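Long-range contacts in IMPACT family member YigZ (Escherichia coli, PDB 1VI7), which is of uncertain function but may bind guanyl ribonucleotides and hydrolyse ribonucleoside triphosphates: residues L8-P13 and G96-V101; A47-A52 and V103-G108. One frame throughout, in Å; residues are numbered along the deposited sequence.

Contact 1: residues L8-P13 and G96-V101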
ATOM      1  N   LEU A   8       8.513   4.228  -3.648  1.00 46.16           N
ATOM      2  CA  LEU A   8       8.759   4.510  -2.248  1.00 43.57           C
ATOM      3  C   LEU A   8       7.452   4.357  -1.477  1.00 42.27           C
ATOM      4  O   LEU A   8       6.400   4.412  -2.122  1.00 42.41           O
ATOM      5  CB  LEU A   8       9.306   5.918  -2.029  1.00 44.46           C
ATOM      6  CG  LEU A   8      10.578   6.333  -2.757  1.00 43.60           C
ATOM      7  CD1 LEU A   8      10.907   7.790  -2.493  1.00 42.24           C
ATOM      8  CD2 LEU A   8      11.761   5.461  -2.381  1.00 43.76           C
ATOM      9  N   ILE A   9       7.533   3.949  -0.218  1.00 39.51           N
ATOM     10  CA  ILE A   9       6.330   3.830   0.615  1.00 36.89           C
ATOM     11  C   ILE A   9       6.659   4.383   1.996  1.00 35.96           C
ATOM     12  O   ILE A   9       7.847   4.646   2.278  1.00 36.38           O
ATOM     13  CB  ILE A   9       5.837   2.391   0.703  1.00 38.70           C
ATOM     14  CG1 ILE A   9       6.896   1.434   1.269  1.00 35.25           C
ATOM     15  CG2 ILE A   9       5.380   1.830  -0.654  1.00 40.33           C
ATOM     16  CD1 ILE A   9       6.768   1.173   2.740  1.00 29.13           C
ATOM     17  N   PRO A  10       5.670   4.546   2.869  1.00 33.18           N
ATOM     18  CA  PRO A  10       5.918   5.066   4.192  1.00 32.54           C
ATOM     19  C   PRO A  10       6.638   4.080   5.100  1.00 33.65           C
ATOM     20  O   PRO A  10       6.120   2.993   5.391  1.00 34.29           O
ATOM     21  CB  PRO A  10       4.524   5.378   4.736  1.00 30.84           C
ATOM     22  CG  PRO A  10       3.591   5.273   3.631  1.00 29.61           C
ATOM     23  CD  PRO A  10       4.240   4.442   2.565  1.00 31.11           C
ATOM     24  N   ALA A  11       7.687   4.527   5.776  1.00 34.23           N
ATOM     25  CA  ALA A  11       8.465   3.751   6.730  1.00 33.07           C
ATOM     26  C   ALA A  11       8.021   3.982   8.162  1.00 33.07           C
ATOM     27  O   ALA A  11       8.477   3.382   9.144  1.00 33.09           O
ATOM     28  CB  ALA A  11       9.948   4.093   6.574  1.00 28.54           C
ATOM     29  N   ALA A  12       7.120   4.922   8.360  1.00 33.35           N
ATOM     30  CA  ALA A  12       6.615   5.220   9.693  1.00 34.62           C
ATOM     31  C   ALA A  12       5.400   6.140   9.523  1.00 36.87           C
ATOM     32  O   ALA A  12       5.306   6.841   8.521  1.00 36.90           O
ATOM     33  CB  ALA A  12       7.623   5.876  10.594  1.00 30.81           C
ATOM     34  N   PRO A  13       4.483   6.009  10.457  1.00 38.25           N
ATOM     35  CA  PRO A  13       3.257   6.795  10.450  1.00 37.83           C
ATOM     36  C   PRO A  13       3.588   8.235  10.801  1.00 36.70           C
ATOM     37  O   PRO A  13       4.693   8.490  11.269  1.00 34.97           O
ATOM     38  CB  PRO A  13       2.429   6.143  11.557  1.00 38.56           C
ATOM     39  CG  PRO A  13       3.434   5.643  12.529  1.00 38.15           C
ATOM     40  CD  PRO A  13       4.612   5.211  11.700  1.00 38.69           C
ATOM     41  N   GLY A  96       3.776   5.323  -3.000  1.00 38.52           N
ATOM     42  CA  GLY A  96       2.764   4.283  -3.100  1.00 39.01           C
ATOM     43  C   GLY A  96       2.305   3.776  -1.752  1.00 39.16           C
ATOM     44  O   GLY A  96       2.891   4.059  -0.707  1.00 39.08           O
ATOM     45  N   GLU A  97       1.125   3.122  -1.715  1.00 37.78           N
ATOM     46  CA  GLU A  97       0.737   2.422  -0.506  1.00 37.23           C
ATOM     47  C   GLU A  97       0.605   3.290   0.721  1.00 37.75           C
ATOM     48  O   GLU A  97       1.057   2.921   1.818  1.00 38.16           O
ATOM     49  CB  GLU A  97       1.792   1.336  -0.195  1.00 35.90           C
ATOM     50  CG  GLU A  97       2.076   0.343  -1.290  1.00 31.89           C
ATOM     51  CD  GLU A  97       3.027  -0.764  -0.897  1.00 30.84           C
ATOM     52  OE1 GLU A  97       3.496  -1.460  -1.820  1.00 26.19           O
ATOM     53  OE2 GLU A  97       3.326  -0.908   0.315  1.00 33.94           O
ATOM     54  N   ILE A  98      -0.173   4.362   0.635  1.00 38.35           N
ATOM     55  CA  ILE A  98      -0.354   5.239   1.801  1.00 35.95           C
ATOM     56  C   ILE A  98      -1.797   5.715   1.871  1.00 36.78           C
ATOM     57  O   ILE A  98      -2.398   5.961   0.833  1.00 38.12           O
ATOM     58  CB  ILE A  98       0.607   6.435   1.709  1.00 27.52           C
ATOM     59  CG1 ILE A  98       0.363   7.476   2.782  1.00 27.57           C
ATOM     60  CG2 ILE A  98       0.530   7.037   0.328  1.00 25.01           C
ATOM     61  CD1 ILE A  98       1.433   8.544   2.899  1.00 29.24           C
ATOM     62  N   THR A  99      -2.254   6.032   3.063  1.00 36.85           N
ATOM     63  CA  THR A  99      -3.616   6.466   3.299  1.00 38.14           C
ATOM     64  C   THR A  99      -3.594   7.658   4.233  1.00 38.69           C
ATOM     65  O   THR A  99      -2.650   7.748   5.023  1.00 38.26           O
ATOM     66  CB  THR A  99      -4.382   5.276   3.929  1.00 40.11           C
ATOM     67  OG1 THR A  99      -4.676   4.317   2.898  1.00 39.01           O
ATOM     68  CG2 THR A  99      -5.661   5.698   4.603  1.00 39.34           C
ATOM     69  N   ALA A 100      -4.585   8.544   4.154  1.00 38.98           N
ATOM     70  CA  ALA A 100      -4.535   9.707   5.056  1.00 39.58           C
ATOM     71  C   ALA A 100      -5.899   9.983   5.665  1.00 38.73           C
ATOM     72  O   ALA A 100      -6.912   9.595   5.087  1.00 39.26           O
ATOM     73  CB  ALA A 100      -4.035  10.933   4.291  1.00 41.02           C
ATOM     74  N   VAL A 101      -5.918  10.495   6.898  1.00 36.29           N
ATOM     75  CA  VAL A 101      -7.131  10.846   7.552  1.00 36.86           C
ATOM     76  C   VAL A 101      -7.099  12.218   8.225  1.00 39.03           C
ATOM     77  O   VAL A 101      -6.336  12.487   9.149  1.00 39.01           O
ATOM     78  CB  VAL A 101      -7.610   9.848   8.610  1.00 35.64           C
ATOM     79  CG1 VAL A 101      -8.798  10.456   9.382  1.00 32.55           C
ATOM     80  CG2 VAL A 101      -8.047   8.532   7.989  1.00 36.79           C
TER
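The CG2 methyl of I9 rests on the extended side chain of E97, with CG2 3.5 Å from E97 CD; the two side chains cross at a slant, and the methyl touches E97 from CB through CG to the carboxylate. E97 CG stands anti to its own carbonyl carbon (chi1 -55°), which sends the chain toward I9. Beside this, P10 presses its ring on the start of strand 98-105: P10 CG lies 3.7 Å from I98 CB, and P10 CD is 3.6 Å from E97 O. A rigid proline suits this spot, being compact and apolar and needing no partner for a backbone N-H. Here the small antiparallel ribbon of strands 7-10 and 133-136 meets the start of the central strand of the five-stranded antiparallel sheet, and between the two segments one backbone hydrogen bond, G96 N to L8 O at 2.9 Å, is made from the loop just before that strand. E97 is buried, and its OE2 bonds to H31 NE2, so an alanine here would probably leave that histidine without its acceptor and I9 CG2 without the chain it lies on. The other side is looser: partly exposed L8 points its CB away from G96-V101, and its side chain touches T133 and R135.

Contact 2: residues A47-A52 and V103-G108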
ATOM      1  N   ALA A  47     -12.459   5.836  16.185  1.00 62.33           N
ATOM      2  CA  ALA A  47     -12.529   5.373  17.570  1.00 62.93           C
ATOM      3  C   ALA A  47     -11.879   6.382  18.512  1.00 62.93           C
ATOM      4  O   ALA A  47     -12.511   7.011  19.355  1.00 62.59           O
ATOM      5  CB  ALA A  47     -11.786   4.033  17.682  1.00 61.23           C
ATOM      6  N   GLU A  48     -10.594   6.620  18.240  1.00 62.87           N
ATOM      7  CA  GLU A  48      -9.798   7.544  19.011  1.00 63.23           C
ATOM      8  C   GLU A  48     -10.389   8.927  19.143  1.00 64.29           C
ATOM      9  O   GLU A  48     -10.133   9.608  20.158  1.00 64.24           O
ATOM     10  CB  GLU A  48      -8.384   7.576  18.437  1.00 61.71           C
ATOM     11  CG  GLU A  48      -7.324   7.886  19.494  1.00 60.58           C
ATOM     12  CD  GLU A  48      -6.249   8.768  18.872  1.00 59.19           C
ATOM     13  OE1 GLU A  48      -5.930   9.800  19.467  1.00 60.34           O
ATOM     14  OE2 GLU A  48      -5.778   8.387  17.787  1.00 59.84           O
ATOM     15  N   HIS A  49     -11.118   9.442  18.144  1.00 64.81           N
ATOM     16  CA  HIS A  49     -11.720  10.765  18.244  1.00 64.83           C
ATOM     17  C   HIS A  49     -13.215  10.733  17.934  1.00 64.59           C
ATOM     18  O   HIS A  49     -13.623  10.926  16.773  1.00 65.98           O
ATOM     19  CB  HIS A  49     -11.052  11.785  17.317  1.00 63.41           C
ATOM     20  CG  HIS A  49      -9.562  11.798  17.320  1.00 61.42           C
ATOM     21  ND1 HIS A  49      -8.819  12.779  17.950  1.00 61.17           N
ATOM     22  CD2 HIS A  49      -8.669  10.939  16.768  1.00 59.02           C
ATOM     23  CE1 HIS A  49      -7.534  12.513  17.802  1.00 60.05           C
ATOM     24  NE2 HIS A  49      -7.423  11.395  17.093  1.00 59.76           N
ATOM     25  N   PRO A  50     -14.023  10.291  18.883  1.00 63.16           N
ATOM     26  CA  PRO A  50     -15.474  10.269  18.701  1.00 61.80           C
ATOM     27  C   PRO A  50     -16.054  11.672  18.674  1.00 60.86           C
ATOM     28  O   PRO A  50     -16.875  12.039  17.839  1.00 59.69           O
ATOM     29  CB  PRO A  50     -15.975   9.490  19.890  1.00 62.13           C
ATOM     30  CG  PRO A  50     -14.840   9.260  20.796  1.00 62.43           C
ATOM     31  CD  PRO A  50     -13.656  10.030  20.284  1.00 62.17           C
ATOM     32  N   ASP A  51     -15.530  12.549  19.529  1.00 60.29           N
ATOM     33  CA  ASP A  51     -15.967  13.915  19.644  1.00 60.18           C
ATOM     34  C   ASP A  51     -15.660  14.827  18.470  1.00 59.83           C
ATOM     35  O   ASP A  51     -15.937  16.041  18.560  1.00 58.59           O
ATOM     36  CB  ASP A  51     -15.365  14.572  20.906  1.00 59.53           C
ATOM     37  CG  ASP A  51     -16.233  14.289  22.121  1.00 59.67           C
ATOM     38  OD1 ASP A  51     -15.667  13.803  23.128  1.00 61.09           O
ATOM     39  OD2 ASP A  51     -17.448  14.545  22.060  1.00 56.22           O
ATOM     40  N   ALA A  52     -15.014  14.310  17.441  1.00 59.68           N
ATOM     41  CA  ALA A  52     -14.689  15.091  16.253  1.00 58.35           C
ATOM     42  C   ALA A  52     -15.796  14.848  15.217  1.00 56.87           C
ATOM     43  O   ALA A  52     -16.190  13.728  14.926  1.00 56.08           O
ATOM     44  CB  ALA A  52     -13.316  14.762  15.721  1.00 60.71           C
ATOM     45  N   VAL A 103      -9.080  14.724  10.752  1.00 42.93           N
ATOM     46  CA  VAL A 103     -10.076  14.549  11.814  1.00 42.83           C
ATOM     47  C   VAL A 103     -10.599  15.917  12.205  1.00 45.30           C
ATOM     48  O   VAL A 103      -9.822  16.794  12.611  1.00 43.85           O
ATOM     49  CB  VAL A 103      -9.460  13.796  12.996  1.00 40.53           C
ATOM     50  CG1 VAL A 103     -10.306  13.874  14.266  1.00 40.72           C
ATOM     51  CG2 VAL A 103      -9.285  12.309  12.620  1.00 38.55           C
ATOM     52  N   ARG A 104     -11.921  16.186  12.022  1.00 45.96           N
ATOM     53  CA  ARG A 104     -12.306  17.546  12.337  1.00 49.15           C
ATOM     54  C   ARG A 104     -13.120  17.732  13.596  1.00 52.03           C
ATOM     55  O   ARG A 104     -14.191  17.191  13.809  1.00 53.11           O
ATOM     56  CB  ARG A 104     -12.931  18.289  11.153  1.00 46.27           C
ATOM     57  CG  ARG A 104     -12.927  19.815  11.427  1.00 43.51           C
ATOM     58  CD  ARG A 104     -13.941  20.503  10.572  1.00 42.97           C
ATOM     59  NE  ARG A 104     -14.017  21.961  10.739  1.00 43.04           N
ATOM     60  CZ  ARG A 104     -14.899  22.661  10.011  1.00 43.91           C
ATOM     61  NH1 ARG A 104     -15.679  22.002   9.151  1.00 43.18           N
ATOM     62  NH2 ARG A 104     -15.002  23.968  10.128  1.00 45.97           N
ATOM     63  N   TYR A 105     -12.603  18.603  14.453  1.00 54.47           N
ATOM     64  CA  TYR A 105     -13.265  19.049  15.665  1.00 56.10           C
ATOM     65  C   TYR A 105     -13.765  20.487  15.389  1.00 56.10           C
ATOM     66  O   TYR A 105     -12.937  21.382  15.231  1.00 56.09           O
ATOM     67  CB  TYR A 105     -12.295  19.045  16.833  1.00 59.52           C
ATOM     68  CG  TYR A 105     -11.908  17.722  17.453  1.00 63.52           C
ATOM     69  CD1 TYR A 105     -12.652  17.160  18.490  1.00 64.21           C
ATOM     70  CD2 TYR A 105     -10.732  17.070  17.083  1.00 64.59           C
ATOM     71  CE1 TYR A 105     -12.273  15.966  19.073  1.00 65.70           C
ATOM     72  CE2 TYR A 105     -10.343  15.877  17.671  1.00 64.86           C
ATOM     73  CZ  TYR A 105     -11.124  15.324  18.659  1.00 65.80           C
ATOM     74  OH  TYR A 105     -10.765  14.135  19.247  1.00 66.14           O
ATOM     75  N   TYR A 106     -15.062  20.652  15.142  1.00 55.18           N
ATOM     76  CA  TYR A 106     -15.627  21.969  14.852  1.00 53.79           C
ATOM     77  C   TYR A 106     -15.384  22.941  16.003  1.00 53.36           C
ATOM     78  O   TYR A 106     -15.635  22.626  17.167  1.00 52.45           O
ATOM     79  CB  TYR A 106     -17.119  21.882  14.563  1.00 52.93           C
ATOM     80  CG  TYR A 106     -17.798  23.187  14.188  1.00 50.80           C
ATOM     81  CD1 TYR A 106     -17.355  23.923  13.101  1.00 48.96           C
ATOM     82  CD2 TYR A 106     -18.916  23.654  14.868  1.00 49.81           C
ATOM     83  CE1 TYR A 106     -17.974  25.100  12.744  1.00 47.80           C
ATOM     84  CE2 TYR A 106     -19.547  24.828  14.498  1.00 47.86           C
ATOM     85  CZ  TYR A 106     -19.083  25.537  13.422  1.00 47.12           C
ATOM     86  OH  TYR A 106     -19.693  26.705  13.019  1.00 48.10           O
ATOM     87  N   GLY A 107     -14.947  24.157  15.656  1.00 52.32           N
ATOM     88  CA  GLY A 107     -14.668  25.136  16.664  1.00 53.01           C
ATOM     89  C   GLY A 107     -15.682  26.198  16.925  1.00 52.67           C
ATOM     90  O   GLY A 107     -15.382  27.114  17.722  1.00 53.30           O
ATOM     91  N   GLY A 108     -16.848  26.169  16.293  1.00 51.49           N
ATOM     92  CA  GLY A 108     -17.836  27.226  16.535  1.00 50.85           C
ATOM     93  C   GLY A 108     -17.832  28.258  15.418  1.00 50.36           C
ATOM     94  O   GLY A 108     -18.826  28.979  15.236  1.00 50.39           O
TER
HETATM   95  O   HOH W   1     -16.196  18.894  16.836  1.00 39.53           O
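A52 CB sits squarely over the centre of one face of the Y105 ring, 3.5 Å from the ring centroid, a CH-pi contact for which alanine's bare methyl is well suited. It lays the connection leaving helix 34-48 against the end of strand 98-105, the central strand of the antiparallel sheet, shortly before H54 makes a backbone hydrogen bond with R104. At the edge of the Y105 ring, in its plane, lies H49 ND1, hydrogen-bonded to Y105 OH at 2.7 Å. The bond is equally in plane for the imidazole, yet the two rings meet rim to rim with their planes at 73°, neither covering the other's face. V103 CG1 lies over one face of the H49 ring, off its centre, 4.2 Å from the centroid. With CG1 anti to the backbone N (chi1 166°), the same methyl also reaches A52 CB at 3.5 Å, a fit for a branched, apolar residue in a buried place. R104 faces the other way, where its NH1 forms a salt bridge with E77. At the outer margin D51 CB brushes Y105 CE1, while a water bridges the backbones by two weak bonds, donating to D51 O and accepting from Y106 N.

From the N terminus, the chain passes first through segment L8-P13, which G96-V101 meets after 82 intervening residues, closing the loop of contact 1. Within that interval come strands 14-20 and 23-31, then helix 34-48 and A47-A52, which runs from its last turn into the following loop and whose partner V103-G108 arrives only after G96-V101. The two loops therefore cross. Both contacts use strand 98-105, at its beginning and its end, and their centres are about 23 Å apart. Contact 1 ties the N-terminal strand 7-10, which pairs with 133-136, to the start of the central strand near the middle of the molecule; contact 2 ties the exit of helix 34-48 to that strand's far end, well out from the chain's centre.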